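Local coordinates for serine hydrolase CCSP0084 (Cycloclasticus sp. P1, PDB 4I3F), which is a serine hydrolase of the alpha/beta hydrolase family that probably hydrolyses esters and meta-cleavage products formed in aromatic-hydrocarbon degradation, at residues D44-L49 against H75-D80; T119-N124 against E140-A145; K144-G149 against L295-M300; S240-V245 against I266-L271. All blocks are in the same frame, centred on the assembly; numbering follows the deposited sequence.

Contact 1 of 4, residues D44-L49 against H75-D80; sequences DTSILL and HCLAPD
Leu48 and Pro79 meet at the tight end of this parallel strand pair, their side chains nearly perpendicular, with Leu48 CD1 3.7 Å from Pro79 CD. Leu48 sends CG anti to its own backbone N (chi1 175°), which carries CD1 across toward the neighbouring strand, where it also touches Leu77 CB. On the reverse face of the sheet Leu49 CD1 lies 4.0 Å from Cys76 CB, and both residues pack against Leu67 of helix 66-70. Buried apolar groups thus close both faces of the strand pair at this end. Between them run the backbone bonds: Ile47 O accepts from Leu77 N at 2.9 Å, and Leu77 O from Leu49 N at 2.8 Å, both nearly straight. The pattern stops at Pro79, which has no N-H to offer Leu49 O; a water donates instead, bonding to Leu49 O and to Pro79 O, each at 2.7 Å. The other end is looser. His75 N still bonds to Thr45 O, but Thr45 and His75 are partly exposed and Asp44 is exposed without touching the opposite strand. The His75 ring leads off from strand 46-50, one face resting on Leu77 CD1, while its NE2 is held by Glu38 from strand 32-39. Ser46 is buried, and its OG bonds to the hydroxyl of Thr119 on the adjoining strand. Strands 46-50 and 75-79 are neighbours here although helices 59-63 and 66-70 separate them in sequence, an arrangement typical of the central sheet of the alpha/beta hydrolase fold.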
loop_
_atom_site.group_PDB
_atom_site.type_symbol
_atom_site.label_atom_id
_atom_site.label_comp_id
_atom_site.label_asym_id
_atom_site.label_seq_id
_atom_site.Cartn_x
_atom_site.Cartn_y
_atom_site.Cartn_z
ATOM N N ASP A 44 5.083 -15.523 16.405
ATOM C CA ASP A 44 6.420 -15.010 16.697
ATOM C C ASP A 44 6.983 -14.074 15.626
ATOM O O ASP A 44 7.759 -13.169 15.928
ATOM C CB ASP A 44 7.389 -16.170 16.938
ATOM C CG ASP A 44 6.932 -17.097 18.054
ATOM O OD1 ASP A 44 6.303 -16.617 19.024
ATOM O OD2 ASP A 44 7.201 -18.311 17.951
ATOM N N THR A 45 6.596 -14.287 14.373
ATOM C CA THR A 45 7.127 -13.476 13.279
ATOM C C THR A 45 6.021 -12.570 12.754
ATOM O O THR A 45 4.878 -13.010 12.592
ATOM C CB THR A 45 7.668 -14.353 12.147
ATOM O OG1 THR A 45 8.658 -15.255 12.666
ATOM C CG2 THR A 45 8.278 -13.495 11.042
ATOM N N SER A 46 6.348 -11.306 12.502
ATOM C CA SER A 46 5.326 -10.342 12.098
ATOM C C SER A 46 5.394 -9.939 10.628
ATOM O O SER A 46 6.434 -10.070 9.977
ATOM C CB SER A 46 5.368 -9.100 12.993
ATOM O OG SER A 46 6.605 -8.425 12.886
ATOM N N ILE A 47 4.255 -9.465 10.114
ATOM C CA ILE A 47 4.169 -8.857 8.791
ATOM C C ILE A 47 3.442 -7.527 8.951
ATOM O O ILE A 47 2.358 -7.477 9.542
ATOM C CB ILE A 47 3.365 -9.719 7.798
ATOM C CG1 ILE A 47 3.904 -11.145 7.718
ATOM C CG2 ILE A 47 3.367 -9.080 6.412
ATOM C CD1 ILE A 47 3.001 -12.080 6.900
ATOM N N LEU A 48 4.056 -6.455 8.452
ATOM C CA LEU A 48 3.442 -5.128 8.435
ATOM C C LEU A 48 2.891 -4.921 7.032
ATOM O O LEU A 48 3.637 -5.019 6.058
ATOM C CB LEU A 48 4.497 -4.058 8.744
ATOM C CG LEU A 48 4.062 -2.586 8.649
ATOM C CD1 LEU A 48 2.976 -2.279 9.670
ATOM C CD2 LEU A 48 5.244 -1.645 8.840
ATOM N N LEU A 49 1.591 -4.654 6.921
ATOM C CA LEU A 49 0.959 -4.501 5.610
ATOM C C LEU A 49 0.554 -3.052 5.391
ATOM O O LEU A 49 -0.182 -2.476 6.202
ATOM C CB LEU A 49 -0.271 -5.414 5.479
ATOM C CG LEU A 49 0.047 -6.913 5.525
ATOM C CD1 LEU A 49 -0.256 -7.473 6.905
ATOM C CD2 LEU A 49 -0.702 -7.683 4.452
ATOM N N HIS A 75 2.027 -12.832 12.756
ATOM C CA HIS A 75 1.459 -11.687 13.457
ATOM C C HIS A 75 1.318 -10.553 12.463
ATOM O O HIS A 75 2.313 -9.978 12.025
ATOM C CB HIS A 75 2.381 -11.268 14.606
ATOM C CG HIS A 75 1.933 -10.037 15.335
ATOM N ND1 HIS A 75 2.759 -9.343 16.193
ATOM C CD2 HIS A 75 0.753 -9.370 15.327
ATOM C CE1 HIS A 75 2.108 -8.303 16.685
ATOM N NE2 HIS A 75 0.887 -8.300 16.179
ATOM N N CYS A 76 0.082 -10.222 12.101
ATOM C CA CYS A 76 -0.154 -9.187 11.101
ATOM C C CYS A 76 -0.498 -7.844 11.724
ATOM O O CYS A 76 -1.357 -7.767 12.602
ATOM C CB CYS A 76 -1.287 -9.610 10.168
ATOM S SG CYS A 76 -0.893 -11.069 9.181
ATOM N N LEU A 77 0.173 -6.791 11.254
ATOM C CA LEU A 77 -0.149 -5.424 11.639
ATOM C C LEU A 77 -0.513 -4.655 10.371
ATOM O O LEU A 77 0.276 -4.599 9.429
ATOM C CB LEU A 77 1.036 -4.762 12.351
ATOM C CG LEU A 77 1.491 -5.489 13.619
ATOM C CD1 LEU A 77 2.613 -6.475 13.322
ATOM C CD2 LEU A 77 1.911 -4.492 14.694
ATOM N N ALA A 78 -1.717 -4.085 10.339
ATOM C CA ALA A 78 -2.177 -3.334 9.167
ATOM C C ALA A 78 -2.746 -1.995 9.603
ATOM O O ALA A 78 -3.922 -1.899 9.956
ATOM C CB ALA A 78 -3.232 -4.129 8.404
ATOM N N PRO A 79 -1.910 -0.953 9.603
ATOM C CA PRO A 79 -2.402 0.350 10.062
ATOM C C PRO A 79 -3.045 1.169 8.946
ATOM O O PRO A 79 -2.709 0.982 7.770
ATOM C CB PRO A 79 -1.118 1.048 10.504
ATOM C CG PRO A 79 -0.058 0.491 9.527
ATOM C CD PRO A 79 -0.447 -0.962 9.387
ATOM N N ASP A 80 -3.956 2.066 9.315
ATOM C CA ASP A 80 -4.329 3.149 8.415
ATOM C C ASP A 80 -3.105 4.052 8.336
ATOM O O ASP A 80 -2.557 4.478 9.357
ATOM C CB ASP A 80 -5.532 3.947 8.930
ATOM C CG ASP A 80 -6.857 3.199 8.793
ATOM O OD1 ASP A 80 -6.882 2.074 8.245
ATOM O OD2 ASP A 80 -7.889 3.753 9.235
HETATM O O HOH W 1 -2.218 -0.797 5.776
#

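Contact 2 of 4, residues T119-N124 against E140-A145; sequences THIVGN and ERFKKA. With NA (sodium ion), chain D.
Thr119 O is gripped twice from the neighbouring strand: Lys143 N donates a hydrogen bond of 2.9 Å from above the carbonyl plane, and Phe142 CA adds a CA-H...O contact at 3.3 Å. Past this point the parallel register slips by one residue in a beta bulge. There Lys144 N bonds to the side chain of His120, reaching ND1 at 3.0 Å exactly in the ring plane, and regular pairing resumes with Ile121 N on Lys144 O. Lys143, bent at its last two torsions, brings CE over one face of the same ring, 3.8 Å from the centroid. A leucine in place of His120 would probably leave Lys144 N without its acceptor and Lys143 without a flat ring to lie on. On the reverse face, Thr119 CG2 and Ile121 CD1 pack against Phe142, the former 3.6 Å from CD2. Just ahead of the strand, Glu140 OE2 binds the sodium ion together with His138, and a water on that ion accepts from Arg141 NH1. Because ND1 accepts a hydrogen bond from the backbone amide of Lys144, and Lys143 NZ stands 4.5 Å from NE2, the His120 ring is likely to favour its neutral form.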
loop_
_atom_site.group_PDB
_atom_site.type_symbol
_atom_site.label_atom_id
_atom_site.label_comp_id
_atom_site.label_asym_id
_atom_site.label_seq_id
_atom_site.Cartn_x
_atom_site.Cartn_y
_atom_site.Cartn_z
ATOM N N THR A 119 10.530 -6.860 11.180
ATOM C CA THR A 119 9.267 -7.346 10.623
ATOM C C THR A 119 9.373 -7.633 9.123
ATOM O O THR A 119 10.172 -7.005 8.420
ATOM C CB THR A 119 8.127 -6.327 10.887
ATOM O OG1 THR A 119 6.867 -6.893 10.506
ATOM C CG2 THR A 119 8.352 -5.037 10.097
ATOM N N HIS A 120 8.588 -8.594 8.634
ATOM C CA HIS A 120 8.350 -8.687 7.197
ATOM C C HIS A 120 7.435 -7.533 6.814
ATOM O O HIS A 120 6.772 -6.953 7.676
ATOM C CB HIS A 120 7.664 -10.006 6.820
ATOM C CG HIS A 120 8.508 -11.234 7.006
ATOM N ND1 HIS A 120 9.804 -11.341 6.546
ATOM C CD2 HIS A 120 8.206 -12.434 7.559
ATOM C CE1 HIS A 120 10.271 -12.545 6.828
ATOM N NE2 HIS A 120 9.321 -13.229 7.442
ATOM N N ILE A 121 7.365 -7.209 5.528
ATOM C CA ILE A 121 6.561 -6.069 5.095
ATOM C C ILE A 121 5.944 -6.303 3.716
ATOM O O ILE A 121 6.565 -6.921 2.839
ATOM C CB ILE A 121 7.396 -4.745 5.168
ATOM C CG1 ILE A 121 6.554 -3.520 4.794
ATOM C CG2 ILE A 121 8.698 -4.855 4.347
ATOM C CD1 ILE A 121 7.220 -2.189 5.171
ATOM N N VAL A 122 4.700 -5.852 3.558
ATOM C CA VAL A 122 3.985 -5.922 2.284
ATOM C C VAL A 122 3.480 -4.523 1.985
ATOM O O VAL A 122 2.928 -3.864 2.871
ATOM C CB VAL A 122 2.763 -6.857 2.357
ATOM C CG1 VAL A 122 2.050 -6.924 0.997
ATOM C CG2 VAL A 122 3.179 -8.263 2.776
ATOM N N GLY A 123 3.668 -4.057 0.755
ATOM C CA GLY A 123 3.178 -2.736 0.399
ATOM C C GLY A 123 2.526 -2.640 -0.964
ATOM O O GLY A 123 3.091 -3.090 -1.975
ATOM N N ASN A 124 1.334 -2.042 -0.989
ATOM C CA ASN A 124 0.587 -1.800 -2.216
ATOM C C ASN A 124 0.774 -0.369 -2.679
ATOM O O ASN A 124 0.540 0.555 -1.915
ATOM C CB ASN A 124 -0.910 -2.055 -1.971
ATOM C CG ASN A 124 -1.813 -1.481 -3.075
ATOM O OD1 ASN A 124 -1.372 -1.204 -4.193
ATOM N ND2 ASN A 124 -3.097 -1.316 -2.757
ATOM N N GLU A 140 17.601 -2.106 8.979
ATOM C CA GLU A 140 17.741 -3.068 10.067
ATOM C C GLU A 140 16.402 -3.480 10.691
ATOM O O GLU A 140 16.345 -4.433 11.475
ATOM C CB GLU A 140 18.669 -2.510 11.156
ATOM C CG GLU A 140 18.091 -1.322 11.963
ATOM C CD GLU A 140 17.963 -0.010 11.171
ATOM O OE1 GLU A 140 18.479 0.094 10.043
ATOM O OE2 GLU A 140 17.344 0.931 11.696
ATOM N N ARG A 141 15.331 -2.770 10.354
ATOM C CA ARG A 141 14.039 -3.043 10.971
ATOM C C ARG A 141 13.208 -4.003 10.134
ATOM O O ARG A 141 12.078 -4.329 10.506
ATOM C CB ARG A 141 13.238 -1.754 11.166
ATOM C CG ARG A 141 13.916 -0.704 12.043
ATOM C CD ARG A 141 14.324 -1.253 13.404
ATOM N NE ARG A 141 13.181 -1.592 14.252
ATOM C CZ ARG A 141 12.526 -0.722 15.017
ATOM N NH1 ARG A 141 12.874 0.556 15.030
ATOM N NH2 ARG A 141 11.499 -1.123 15.759
ATOM N N PHE A 142 13.755 -4.456 9.006
ATOM C CA PHE A 142 12.961 -5.255 8.064
ATOM C C PHE A 142 13.652 -6.522 7.604
ATOM O O PHE A 142 14.885 -6.576 7.499
ATOM C CB PHE A 142 12.508 -4.392 6.875
ATOM C CG PHE A 142 11.701 -3.211 7.298
ATOM C CD1 PHE A 142 12.306 -1.963 7.505
ATOM C CD2 PHE A 142 10.353 -3.357 7.584
ATOM C CE1 PHE A 142 11.557 -0.884 7.951
ATOM C CE2 PHE A 142 9.609 -2.282 8.028
ATOM C CZ PHE A 142 10.215 -1.042 8.211
ATOM N N LYS A 143 12.836 -7.547 7.363
ATOM C CA LYS A 143 13.317 -8.870 6.973
ATOM C C LYS A 143 13.046 -9.044 5.482
ATOM O O LYS A 143 13.813 -8.555 4.652
ATOM C CB LYS A 143 12.625 -9.953 7.817
ATOM C CG LYS A 143 13.102 -10.005 9.281
ATOM C CD LYS A 143 12.014 -10.501 10.241
ATOM C CE LYS A 143 11.656 -11.969 10.015
ATOM N NZ LYS A 143 12.807 -12.870 10.319
ATOM N N LYS A 144 11.951 -9.713 5.131
ATOM C CA LYS A 144 11.573 -9.830 3.718
ATOM C C LYS A 144 10.496 -8.832 3.341
ATOM O O LYS A 144 9.692 -8.428 4.186
ATOM C CB LYS A 144 11.047 -11.230 3.404
ATOM C CG LYS A 144 12.089 -12.329 3.374
ATOM C CD LYS A 144 11.386 -13.645 3.069
ATOM C CE LYS A 144 12.222 -14.559 2.191
ATOM N NZ LYS A 144 13.165 -15.403 2.975
ATOM N N ALA A 145 10.462 -8.473 2.059
ATOM C CA ALA A 145 9.490 -7.507 1.548
ATOM C C ALA A 145 8.732 -8.041 0.342
ATOM O O ALA A 145 9.316 -8.663 -0.552
ATOM C CB ALA A 145 10.176 -6.187 1.196
HETATM NA NA NA D . 16.858 3.225 11.725
HETATM O O HOH W 2 14.971 2.236 13.618
HETATM O O HOH W 3 17.727 5.251 13.360
#

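Contact 3 of 4, residues K144-G149 against L295-M300; sequences KAVLMG and LFFDGM
Val146 presents a single methyl to two phenyl rings at once: CG2 lies 3.6 Å from Phe296 CD2 and 3.6 Å from Phe297 CZ. The rings reach it by different routes. Phe296 has CG anti to its backbone N (chi1 177°), and its side chain runs alongside Val146 but points the other way; Phe297 swings CG to the side of its backbone N (chi1 -71°) and crosses Val146 obliquely. Lys144 meets the two rings differently, one by its edge and the other by its face. Its CB lies in the plane of the Phe297 ring, 3.7 Å from CE1, whereas farther out CE rides over Phe296, 4.2 Å from the centroid. In this alpha/beta hydrolase fold the contact lays the end of helix 286-298 on one face of the central sheet, where Phe297 also stacks on His120 of strand 119-124. The helix closes at Gly299 in a Schellman motif, Met300 N reaching back to Leu295 O at 2.9 Å. The ammonium group of Lys144 stands farther above the same face of Phe296; at 5.6 Å from the centroid, NZ feels at most a weak cation-pi attraction. Its firmer partners are polar: a salt bridge to Asp302, and a water that accepts from NZ at 2.8 Å and donates to Phe297 O at the helix end.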
loop_
_atom_site.group_PDB
_atom_site.type_symbol
_atom_site.label_atom_id
_atom_site.label_comp_id
_atom_site.label_asym_id
_atom_site.label_seq_id
_atom_site.Cartn_x
_atom_site.Cartn_y
_atom_site.Cartn_z
ATOM N N LYS A 144 11.951 -9.713 5.131
ATOM C CA LYS A 144 11.573 -9.830 3.718
ATOM C C LYS A 144 10.496 -8.832 3.341
ATOM O O LYS A 144 9.692 -8.428 4.186
ATOM C CB LYS A 144 11.047 -11.230 3.404
ATOM C CG LYS A 144 12.089 -12.329 3.374
ATOM C CD LYS A 144 11.386 -13.645 3.069
ATOM C CE LYS A 144 12.222 -14.559 2.191
ATOM N NZ LYS A 144 13.165 -15.403 2.975
ATOM N N ALA A 145 10.462 -8.473 2.059
ATOM C CA ALA A 145 9.490 -7.507 1.548
ATOM C C ALA A 145 8.732 -8.041 0.342
ATOM O O ALA A 145 9.316 -8.663 -0.552
ATOM C CB ALA A 145 10.176 -6.187 1.196
ATOM N N VAL A 146 7.428 -7.788 0.320
ATOM C CA VAL A 146 6.604 -8.038 -0.858
ATOM C C VAL A 146 6.019 -6.714 -1.317
ATOM O O VAL A 146 5.390 -6.005 -0.527
ATOM C CB VAL A 146 5.459 -9.012 -0.548
ATOM C CG1 VAL A 146 4.470 -9.069 -1.734
ATOM C CG2 VAL A 146 6.010 -10.401 -0.261
ATOM N N LEU A 147 6.232 -6.372 -2.586
ATOM C CA LEU A 147 5.597 -5.190 -3.165
ATOM C C LEU A 147 4.476 -5.639 -4.097
ATOM O O LEU A 147 4.540 -6.731 -4.684
ATOM C CB LEU A 147 6.610 -4.344 -3.942
ATOM C CG LEU A 147 7.874 -3.934 -3.182
ATOM C CD1 LEU A 147 8.788 -3.065 -4.067
ATOM C CD2 LEU A 147 7.530 -3.226 -1.861
ATOM N N MET A 148 3.443 -4.810 -4.214
ATOM C CA MET A 148 2.315 -5.102 -5.090
ATOM C C MET A 148 1.983 -3.825 -5.837
ATOM O O MET A 148 1.448 -2.875 -5.254
ATOM C CB MET A 148 1.098 -5.557 -4.282
ATOM C CG MET A 148 0.034 -6.236 -5.120
ATOM S SD MET A 148 -1.588 -6.228 -4.304
ATOM C CE MET A 148 -2.059 -4.512 -4.504
ATOM N N GLY A 149 2.323 -3.794 -7.120
ATOM C CA GLY A 149 2.115 -2.610 -7.944
ATOM C C GLY A 149 2.656 -1.352 -7.304
ATOM O O GLY A 149 1.939 -0.360 -7.176
ATOM N N LEU A 295 3.847 -18.134 1.042
ATOM C CA LEU A 295 4.916 -19.070 0.725
ATOM C C LEU A 295 6.251 -18.350 0.562
ATOM O O LEU A 295 7.295 -18.925 0.869
ATOM C CB LEU A 295 4.573 -19.874 -0.534
ATOM C CG LEU A 295 3.334 -20.760 -0.417
ATOM C CD1 LEU A 295 2.893 -21.224 -1.793
ATOM C CD2 LEU A 295 3.577 -21.942 0.506
ATOM N N PHE A 296 6.226 -17.105 0.089
ATOM C CA PHE A 296 7.462 -16.334 -0.001
ATOM C C PHE A 296 8.023 -16.081 1.405
ATOM O O PHE A 296 9.200 -16.331 1.666
ATOM C CB PHE A 296 7.245 -15.024 -0.758
ATOM C CG PHE A 296 8.473 -14.154 -0.817
ATOM C CD1 PHE A 296 9.572 -14.529 -1.580
ATOM C CD2 PHE A 296 8.540 -12.977 -0.091
ATOM C CE1 PHE A 296 10.711 -13.732 -1.625
ATOM C CE2 PHE A 296 9.677 -12.179 -0.126
ATOM C CZ PHE A 296 10.761 -12.552 -0.889
ATOM N N PHE A 297 7.183 -15.599 2.315
ATOM C CA PHE A 297 7.635 -15.364 3.686
ATOM C C PHE A 297 8.014 -16.676 4.377
ATOM O O PHE A 297 8.892 -16.700 5.249
ATOM C CB PHE A 297 6.574 -14.598 4.496
ATOM C CG PHE A 297 6.411 -13.147 4.085
ATOM C CD1 PHE A 297 7.514 -12.358 3.780
ATOM C CD2 PHE A 297 5.147 -12.576 4.007
ATOM C CE1 PHE A 297 7.352 -11.020 3.401
ATOM C CE2 PHE A 297 4.977 -11.247 3.639
ATOM C CZ PHE A 297 6.086 -10.465 3.338
ATOM N N ASP A 298 7.367 -17.774 3.981
ATOM C CA ASP A 298 7.670 -19.083 4.548
ATOM C C ASP A 298 9.060 -19.563 4.144
ATOM O O ASP A 298 9.645 -20.400 4.820
ATOM C CB ASP A 298 6.647 -20.141 4.101
ATOM C CG ASP A 298 5.299 -20.022 4.809
ATOM O OD1 ASP A 298 5.158 -19.232 5.770
ATOM O OD2 ASP A 298 4.370 -20.754 4.399
ATOM N N GLY A 299 9.575 -19.057 3.026
ATOM C CA GLY A 299 10.896 -19.456 2.557
ATOM C C GLY A 299 10.849 -20.429 1.394
ATOM O O GLY A 299 11.873 -20.998 1.019
ATOM N N MET A 300 9.665 -20.635 0.823
ATOM C CA MET A 300 9.538 -21.620 -0.244
ATOM C C MET A 300 10.310 -21.237 -1.498
ATOM O O MET A 300 10.678 -22.109 -2.300
ATOM C CB MET A 300 8.072 -21.852 -0.609
ATOM C CG MET A 300 7.201 -22.401 0.511
ATOM S SD MET A 300 7.613 -24.089 1.000
ATOM C CE MET A 300 8.270 -24.758 -0.526
HETATM O O HOH W 4 11.691 -16.717 4.930
#

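Contact 4 of 4, residues S240-V245 against I266-L271; sequences SHQMLV and IPNAQL
Met243 and Ile266 form the apolar centre, their side chains set crosswise to each other with SD 3.8 Å from Ile266 CD1. The Met243 chain is extended through its first two torsions, then turns at chi3 (-72°), so that CE and SD both lie against Ile266, while its CB packs on Ala269 CB. This is one join of a beta-alpha-beta unit, in which helix 257-265 links strand 243-248 to the outermost parallel strand, 269-274, of the central sheet. Val245 CG1 approaches Leu271 CD1 at 4.2 Å. The backbones are tied by Gln270 N to Met243 O and by Val245 N to Gln270 O, the latter practically straight at 179°. Toward solvent, the backbone O of Asn268 accepts from Met243 N, while its CB and CG pack against the Gln242 amide, the amide planes 29° apart. Asn268 ND2 reaches Ser240 O at 2.9 Å from above the carbonyl plane. Replacing Asn268 by a leucine would probably leave Ser240 O without this donor and the type I turn containing it, Ile266 to Ala269, less firmly fastened to residues 240-245. At the polar edge a water donates to His241 O and accepts from Asn268 N, each at 2.8 Å.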
loop_
_atom_site.group_PDB
_atom_site.type_symbol
_atom_site.label_atom_id
_atom_site.label_comp_id
_atom_site.label_asym_id
_atom_site.label_seq_id
_atom_site.Cartn_x
_atom_site.Cartn_y
_atom_site.Cartn_z
ATOM N N SER A 240 19.166 -4.388 0.257
ATOM C CA SER A 240 19.664 -5.762 0.235
ATOM C C SER A 240 18.635 -6.827 0.623
ATOM O O SER A 240 18.917 -8.024 0.547
ATOM C CB SER A 240 20.897 -5.894 1.131
ATOM O OG SER A 240 21.907 -5.002 0.729
ATOM N N HIS A 241 17.453 -6.394 1.041
ATOM C CA HIS A 241 16.430 -7.318 1.519
ATOM C C HIS A 241 15.965 -8.306 0.458
ATOM O O HIS A 241 15.837 -7.950 -0.717
ATOM C CB HIS A 241 15.232 -6.524 2.037
ATOM C CG HIS A 241 15.592 -5.529 3.094
ATOM N ND1 HIS A 241 16.140 -4.300 2.797
ATOM C CD2 HIS A 241 15.491 -5.585 4.443
ATOM C CE1 HIS A 241 16.371 -3.643 3.922
ATOM N NE2 HIS A 241 15.982 -4.399 4.934
ATOM N N GLN A 242 15.722 -9.549 0.873
ATOM C CA GLN A 242 15.045 -10.506 -0.005
ATOM C C GLN A 242 13.653 -9.969 -0.300
ATOM O O GLN A 242 12.908 -9.595 0.622
ATOM C CB GLN A 242 14.949 -11.879 0.664
ATOM C CG GLN A 242 16.294 -12.457 1.096
ATOM C CD GLN A 242 17.187 -12.804 -0.078
ATOM O OE1 GLN A 242 16.709 -13.217 -1.129
ATOM N NE2 GLN A 242 18.493 -12.630 0.095
ATOM N N MET A 243 13.297 -9.910 -1.580
ATOM C CA MET A 243 12.090 -9.203 -1.980
ATOM C C MET A 243 11.327 -9.955 -3.055
ATOM O O MET A 243 11.924 -10.653 -3.882
ATOM C CB MET A 243 12.463 -7.801 -2.497
ATOM C CG MET A 243 11.281 -6.917 -2.870
ATOM S SD MET A 243 11.864 -5.352 -3.559
ATOM C CE MET A 243 12.508 -4.527 -2.109
ATOM N N LEU A 244 10.003 -9.830 -3.015
ATOM C CA LEU A 244 9.147 -10.279 -4.105
ATOM C C LEU A 244 8.330 -9.095 -4.603
ATOM O O LEU A 244 7.557 -8.496 -3.843
ATOM C CB LEU A 244 8.209 -11.396 -3.641
ATOM C CG LEU A 244 7.191 -11.881 -4.678
ATOM C CD1 LEU A 244 7.870 -12.437 -5.921
ATOM C CD2 LEU A 244 6.266 -12.920 -4.058
ATOM N N VAL A 245 8.523 -8.735 -5.871
ATOM C CA VAL A 245 7.723 -7.676 -6.485
ATOM C C VAL A 245 6.615 -8.340 -7.288
ATOM O O VAL A 245 6.892 -9.116 -8.204
ATOM C CB VAL A 245 8.578 -6.810 -7.414
ATOM C CG1 VAL A 245 7.720 -5.738 -8.104
ATOM C CG2 VAL A 245 9.742 -6.174 -6.629
ATOM N N ILE A 266 17.157 -3.681 -7.895
ATOM C CA ILE A 266 17.196 -4.209 -6.531
ATOM C C ILE A 266 17.791 -5.621 -6.565
ATOM O O ILE A 266 17.240 -6.511 -7.200
ATOM C CB ILE A 266 15.776 -4.203 -5.923
ATOM C CG1 ILE A 266 15.242 -2.768 -5.895
ATOM C CG2 ILE A 266 15.763 -4.818 -4.517
ATOM C CD1 ILE A 266 13.782 -2.646 -5.442
ATOM N N PRO A 267 18.926 -5.832 -5.882
ATOM C CA PRO A 267 19.681 -7.074 -6.093
ATOM C C PRO A 267 18.927 -8.363 -5.772
ATOM O O PRO A 267 19.002 -9.304 -6.568
ATOM C CB PRO A 267 20.903 -6.918 -5.170
ATOM C CG PRO A 267 20.588 -5.794 -4.260
ATOM C CD PRO A 267 19.649 -4.894 -5.008
ATOM N N ASN A 268 18.231 -8.427 -4.641
ATOM C CA ASN A 268 17.625 -9.692 -4.222
ATOM C C ASN A 268 16.121 -9.761 -4.423
ATOM O O ASN A 268 15.410 -10.411 -3.665
ATOM C CB ASN A 268 17.998 -9.989 -2.764
ATOM C CG ASN A 268 19.485 -10.158 -2.586
ATOM O OD1 ASN A 268 20.109 -10.968 -3.273
ATOM N ND2 ASN A 268 20.076 -9.374 -1.686
ATOM N N ALA A 269 15.653 -9.112 -5.479
ATOM C CA ALA A 269 14.233 -9.060 -5.788
ATOM C C ALA A 269 13.834 -10.052 -6.883
ATOM O O ALA A 269 14.381 -10.016 -7.997
ATOM C CB ALA A 269 13.866 -7.658 -6.202
ATOM N N GLN A 270 12.873 -10.924 -6.573
ATOM C CA GLN A 270 12.216 -11.746 -7.592
ATOM C C GLN A 270 10.997 -11.010 -8.094
ATOM O O GLN A 270 10.523 -10.075 -7.438
ATOM C CB GLN A 270 11.737 -13.063 -6.985
ATOM C CG GLN A 270 12.808 -14.039 -6.566
ATOM C CD GLN A 270 12.222 -15.177 -5.735
ATOM O OE1 GLN A 270 11.250 -15.818 -6.137
ATOM N NE2 GLN A 270 12.789 -15.404 -4.562
ATOM N N LEU A 271 10.465 -11.441 -9.239
ATOM C CA LEU A 271 9.291 -10.803 -9.833
ATOM C C LEU A 271 8.190 -11.822 -10.088
ATOM O O LEU A 271 8.473 -12.926 -10.515
ATOM C CB LEU A 271 9.688 -10.195 -11.180
ATOM C CG LEU A 271 8.562 -9.575 -12.011
ATOM C CD1 LEU A 271 8.001 -8.330 -11.351
ATOM C CD2 LEU A 271 9.066 -9.261 -13.428
HETATM O O HOH W 5 17.641 -6.767 -2.428
HETATM O O HOH W 6 19.943 -13.992 -1.676
#

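All four contacts belong to one mixed sheet. Contacts 1, 2 and 4 each join two neighbouring parallel strands, in the order 75-79, 46-50, 119-124, 142-148, 243-248 and 269-274, whereas contact 3 adds helix 286-298 to one face. Contacts 1 and 2 come first along the chain; contact 3 begins on the strand where contact 2 ends, and the two share Lys144 and Ala145. Its other half lies near the C-terminus, so contact 4 forms within the intervening chain. The centres of contacts 1 and 2 are about 9 Å apart, and those of contacts 1 and 4 about 20 Å. The sheet thereby frames strand 119-124, which leads into a probable nucleophile elbow.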